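Local structure of single-stranded DNA-binding protein (Mycobacterium smegmatis, 5GQO) at residues B[35-40]-B[90-95]; B[47-52]-B[84-89]. The protein probably binds single-stranded DNA through an oligonucleotide-binding (OB) fold, in an assembly of four protein chains. All coordinates share one frame; numbering follows the deposited sequence.

Interaction 1. Residues B[35-40]-B[90-95]; sequences ITNPVR and LGKGDS
The backbones of Asn-37 and Lys-92 come nearest each other, CA to CA 5.1 Å, where the irregular part of strand 33-43 passes the type II turn Gly-91 to Asp-94 that leads from the helix of the OB fold into strand 95-105. Lys-92 carries the contact with its hydrocarbon chain. With CG anti to the backbone N (chi1 -163°), the chain runs along the neighbouring backbone: CG lies against the Thr-36 carbonyl, and CE lies 3.7 Å from Ile-35 O. The Asn-37 amide crosses it obliquely, ND2 being 3.6 Å from Lys-92 CD. A water joins the Asn-37 side chain to the Lys-92 backbone, giving a proton to Asn-37 OD1 at 2.6 Å and accepting one from Lys-92 N at 3.0 Å. Pro-38 brings its rigid ring to Gly-91, CD to CA 4.4 Å. Gly-93, with phi 93°, takes the turn position where a side chain would jam against the preceding carbonyl, and Asp-94 OD2 accepts the Gly-91 N-H at 2.8 Å from above the carboxylate plane, tying the turn together. Polar residues suit this surface site: the direct contacts are methylene and ring packing, while the polar link between the segments goes through the water.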
# COMPACT_ATOMS: atom_id res chain seq x y z
N ILE B 35 -16.43 8.83 -11.18
CA ILE B 35 -16.75 10.04 -11.94
C ILE B 35 -17.27 9.76 -13.33
O ILE B 35 -17.47 10.69 -14.11
CB ILE B 35 -15.53 10.94 -12.06
CG1 ILE B 35 -14.36 10.18 -12.69
CG2 ILE B 35 -15.15 11.48 -10.69
CD1 ILE B 35 -13.35 11.10 -13.27
N THR B 36 -17.49 8.50 -13.68
CA THR B 36 -18.23 8.19 -14.91
C THR B 36 -19.36 7.23 -14.63
O THR B 36 -19.40 6.59 -13.57
CB THR B 36 -17.36 7.55 -15.99
OG1 THR B 36 -16.86 6.31 -15.48
CG2 THR B 36 -16.24 8.48 -16.41
N ASN B 37 -20.28 7.12 -15.59
CA ASN B 37 -21.30 6.07 -15.51
C ASN B 37 -20.66 4.75 -15.82
O ASN B 37 -20.07 4.57 -16.90
CB ASN B 37 -22.49 6.31 -16.43
CG ASN B 37 -23.32 7.45 -15.96
OD1 ASN B 37 -23.90 7.41 -14.86
ND2 ASN B 37 -23.31 8.53 -16.71
N PRO B 38 -20.77 3.81 -14.90
CA PRO B 38 -20.11 2.57 -15.18
C PRO B 38 -20.67 1.84 -16.39
O PRO B 38 -21.82 2.01 -16.76
CB PRO B 38 -20.33 1.78 -13.91
CG PRO B 38 -20.48 2.79 -12.85
CD PRO B 38 -21.21 3.92 -13.50
N VAL B 39 -19.83 1.00 -16.97
CA VAL B 39 -20.08 0.29 -18.19
C VAL B 39 -20.05 -1.21 -17.88
O VAL B 39 -19.11 -1.67 -17.24
CB VAL B 39 -18.99 0.68 -19.21
CG1 VAL B 39 -18.88 -0.31 -20.37
CG2 VAL B 39 -19.25 2.10 -19.72
N ARG B 40 -21.10 -1.94 -18.24
CA ARG B 40 -21.12 -3.37 -18.11
C ARG B 40 -20.77 -4.02 -19.46
O ARG B 40 -21.16 -3.54 -20.51
CB ARG B 40 -22.46 -3.89 -17.67
CG ARG B 40 -22.42 -5.43 -17.53
CD ARG B 40 -23.70 -6.09 -17.07
NE ARG B 40 -24.50 -5.18 -16.27
CZ ARG B 40 -24.16 -4.67 -15.09
NH1 ARG B 40 -24.98 -3.82 -14.50
NH2 ARG B 40 -23.00 -4.98 -14.50
N LEU B 90 -23.38 1.02 -6.40
CA LEU B 90 -22.71 2.30 -6.62
C LEU B 90 -22.83 2.85 -8.05
O LEU B 90 -23.06 2.11 -9.01
CB LEU B 90 -21.22 2.15 -6.37
CG LEU B 90 -20.72 1.55 -5.03
CD1 LEU B 90 -19.22 1.46 -4.97
CD2 LEU B 90 -21.19 2.39 -3.85
N GLY B 91 -22.62 4.15 -8.21
CA GLY B 91 -22.82 4.80 -9.49
C GLY B 91 -22.10 6.13 -9.50
O GLY B 91 -21.47 6.48 -8.51
N LYS B 92 -22.22 6.86 -10.60
CA LYS B 92 -21.53 8.11 -10.80
C LYS B 92 -21.74 9.04 -9.59
O LYS B 92 -22.86 9.14 -9.08
CB LYS B 92 -22.04 8.80 -12.06
CG LYS B 92 -21.18 9.91 -12.66
CD LYS B 92 -21.87 10.37 -13.96
CE LYS B 92 -21.05 11.26 -14.87
NZ LYS B 92 -21.01 12.62 -14.30
N GLY B 93 -20.65 9.65 -9.13
CA GLY B 93 -20.69 10.55 -8.00
C GLY B 93 -20.41 9.85 -6.66
O GLY B 93 -20.02 10.51 -5.72
N ASP B 94 -20.61 8.55 -6.54
CA ASP B 94 -20.48 7.94 -5.22
C ASP B 94 -19.01 7.90 -4.80
O ASP B 94 -18.06 7.81 -5.61
CB ASP B 94 -21.02 6.50 -5.17
CG ASP B 94 -22.54 6.40 -5.30
OD1 ASP B 94 -23.23 7.36 -4.99
OD2 ASP B 94 -23.03 5.33 -5.74
N SER B 95 -18.85 7.98 -3.49
CA SER B 95 -17.54 7.94 -2.88
C SER B 95 -17.16 6.48 -2.85
O SER B 95 -18.04 5.67 -2.67
CB SER B 95 -17.65 8.47 -1.46
OG SER B 95 -18.23 7.44 -0.67
O HOH W 1 -24.01 5.89 -12.75

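Interaction 2. Residues B[47-52]-B[84-89]; sequences ELYKFR and RGVSAS
Tyr-49 and Glu-47, alternate residues of strand 46-55, both hold CG anti to the backbone N (chi1 -161° for the tyrosine), which carries ring and carboxylate across to Val-86, Ser-87 and Arg-84 of helix 80-89. This is the helix of the OB fold packing on its beta-barrel; the axes of the two short segments come within 8.7 Å and their directions differ by 52°. Ser-87 is small enough to let the helix settle on the tyrosine: its CB sits over one ring face, 3.6 Å from the Tyr-49 centroid and 15° off the normal, a CH-pi contact. Val-86, branched and compact, reaches two aromatic rings with one methyl. CG1 meets the Tyr-49 ring at its edge, 3.8 Å from CD2, and is 3.7 Å from Phe-51 CE2. Val-86 also packs on Leu-129 of the second subunit, so the apolar cluster continues into the assembly. At the more exposed end Glu-47 and Arg-84 form a salt bridge. Its charges probably reinforce a hydrogen bond that is distinctly bent, while Glu-47 has its strongest partner in Arg-40 and Asn-81 binds Arg-84 NH2. Arg-84 NH1 approaches Glu-47 OE1 at 3.2 Å, from above the carboxylate plane but within the plane of its own guanidinium.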
# COMPACT_ATOMS: atom_id res chain seq x y z
N GLU B 47 -18.52 -11.32 -16.10
CA GLU B 47 -19.05 -9.96 -16.18
C GLU B 47 -17.98 -8.96 -15.78
O GLU B 47 -17.28 -9.17 -14.79
CB GLU B 47 -20.20 -9.85 -15.21
CG GLU B 47 -21.27 -8.81 -15.55
CD GLU B 47 -22.39 -8.78 -14.50
OE1 GLU B 47 -22.83 -9.88 -14.10
OE2 GLU B 47 -22.78 -7.69 -14.03
N LEU B 48 -17.89 -7.88 -16.54
CA LEU B 48 -17.02 -6.79 -16.22
C LEU B 48 -17.87 -5.55 -15.95
O LEU B 48 -18.78 -5.24 -16.71
CB LEU B 48 -16.11 -6.47 -17.40
CG LEU B 48 -15.23 -5.20 -17.27
CD1 LEU B 48 -14.28 -5.35 -16.10
CD2 LEU B 48 -14.49 -4.92 -18.55
N TYR B 49 -17.49 -4.81 -14.91
CA TYR B 49 -18.08 -3.53 -14.63
C TYR B 49 -16.96 -2.59 -14.35
O TYR B 49 -16.15 -2.78 -13.45
CB TYR B 49 -18.95 -3.67 -13.42
CG TYR B 49 -19.97 -2.60 -13.24
CD1 TYR B 49 -21.02 -2.48 -14.13
CD2 TYR B 49 -19.93 -1.74 -12.15
CE1 TYR B 49 -21.99 -1.51 -13.95
CE2 TYR B 49 -20.88 -0.78 -11.95
CZ TYR B 49 -21.91 -0.66 -12.86
OH TYR B 49 -22.88 0.28 -12.67
N LYS B 50 -16.89 -1.55 -15.14
CA LYS B 50 -15.76 -0.71 -15.11
C LYS B 50 -16.13 0.76 -15.14
O LYS B 50 -17.16 1.16 -15.67
CB LYS B 50 -14.86 -1.05 -16.27
CG LYS B 50 -15.43 -0.80 -17.63
CD LYS B 50 -14.31 -0.80 -18.66
CE LYS B 50 -13.69 0.58 -18.85
NZ LYS B 50 -12.54 0.57 -19.80
N PHE B 51 -15.27 1.58 -14.56
CA PHE B 51 -15.61 2.96 -14.35
C PHE B 51 -14.38 3.71 -14.01
O PHE B 51 -13.32 3.13 -13.75
CB PHE B 51 -16.68 3.07 -13.23
CG PHE B 51 -16.37 2.28 -11.97
CD1 PHE B 51 -15.65 2.86 -10.98
CD2 PHE B 51 -16.79 1.00 -11.80
CE1 PHE B 51 -15.31 2.16 -9.82
CE2 PHE B 51 -16.49 0.29 -10.62
CZ PHE B 51 -15.72 0.88 -9.64
N ARG B 52 -14.51 5.02 -13.96
CA ARG B 52 -13.37 5.89 -13.72
C ARG B 52 -13.45 6.45 -12.31
O ARG B 52 -14.53 6.75 -11.82
CB ARG B 52 -13.50 7.00 -14.73
CG ARG B 52 -12.22 7.68 -15.13
CD ARG B 52 -11.88 7.36 -16.56
NE ARG B 52 -10.47 7.04 -16.59
CZ ARG B 52 -9.52 7.95 -16.51
NH1 ARG B 52 -8.24 7.56 -16.54
NH2 ARG B 52 -9.83 9.25 -16.42
N ARG B 84 -20.96 -7.59 -9.72
CA ARG B 84 -22.37 -7.62 -9.29
C ARG B 84 -22.66 -6.71 -8.11
O ARG B 84 -23.54 -5.85 -8.21
CB ARG B 84 -22.86 -9.06 -9.07
CG ARG B 84 -23.30 -9.71 -10.39
CD ARG B 84 -23.89 -11.11 -10.28
NE ARG B 84 -22.88 -12.13 -9.97
CZ ARG B 84 -21.95 -12.57 -10.83
NH1 ARG B 84 -21.85 -12.10 -12.08
NH2 ARG B 84 -21.09 -13.51 -10.44
N GLY B 85 -21.92 -6.86 -7.02
CA GLY B 85 -22.05 -5.98 -5.86
C GLY B 85 -21.95 -4.51 -6.24
O GLY B 85 -22.74 -3.68 -5.77
N VAL B 86 -20.99 -4.18 -7.09
CA VAL B 86 -20.74 -2.79 -7.40
C VAL B 86 -21.84 -2.22 -8.25
O VAL B 86 -22.24 -1.07 -8.05
CB VAL B 86 -19.34 -2.54 -8.01
CG1 VAL B 86 -19.22 -1.11 -8.49
CG2 VAL B 86 -18.25 -2.80 -6.97
N SER B 87 -22.33 -2.98 -9.23
CA SER B 87 -23.40 -2.43 -10.12
C SER B 87 -24.73 -2.27 -9.37
O SER B 87 -25.43 -1.32 -9.55
CB SER B 87 -23.59 -3.33 -11.33
OG SER B 87 -23.84 -4.63 -10.86
N ALA B 88 -25.01 -3.17 -8.45
CA ALA B 88 -26.17 -3.05 -7.58
C ALA B 88 -26.09 -1.91 -6.54
O ALA B 88 -27.12 -1.54 -5.99
CB ALA B 88 -26.31 -4.36 -6.80
N SER B 89 -24.89 -1.45 -6.21
CA SER B 89 -24.68 -0.59 -5.06
C SER B 89 -24.18 0.82 -5.36
O SER B 89 -24.58 1.74 -4.66
CB SER B 89 -23.71 -1.25 -4.12
OG SER B 89 -24.17 -2.54 -3.80

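How the interactions relate
Interactions 1 and 2 lie side by side, their centres about 8 Å apart, on two neighbouring antiparallel strands and on the helix with the turn that follows it. Pro-38 of interaction 1 lies against the Tyr-49 ring of interaction 2, so one proline meets both the turn and the aromatic ring; the modelled 3.1 Å from Pro-38 CB to Tyr-49 CZ is too short to be taken literally. Arg-40 NH2 forms a salt bridge with Glu-47 OE2 at 2.8 Å. Farther along, a probable hydrogen bond joins Ile-35 N to Arg-52 O at 2.9 Å. Pro-38 belongs to a calcium site seen for this protein, although no calcium is bound to this chain. In the second subunit, Leu-129 packs on Leu-90, the same leucine that meets the helix.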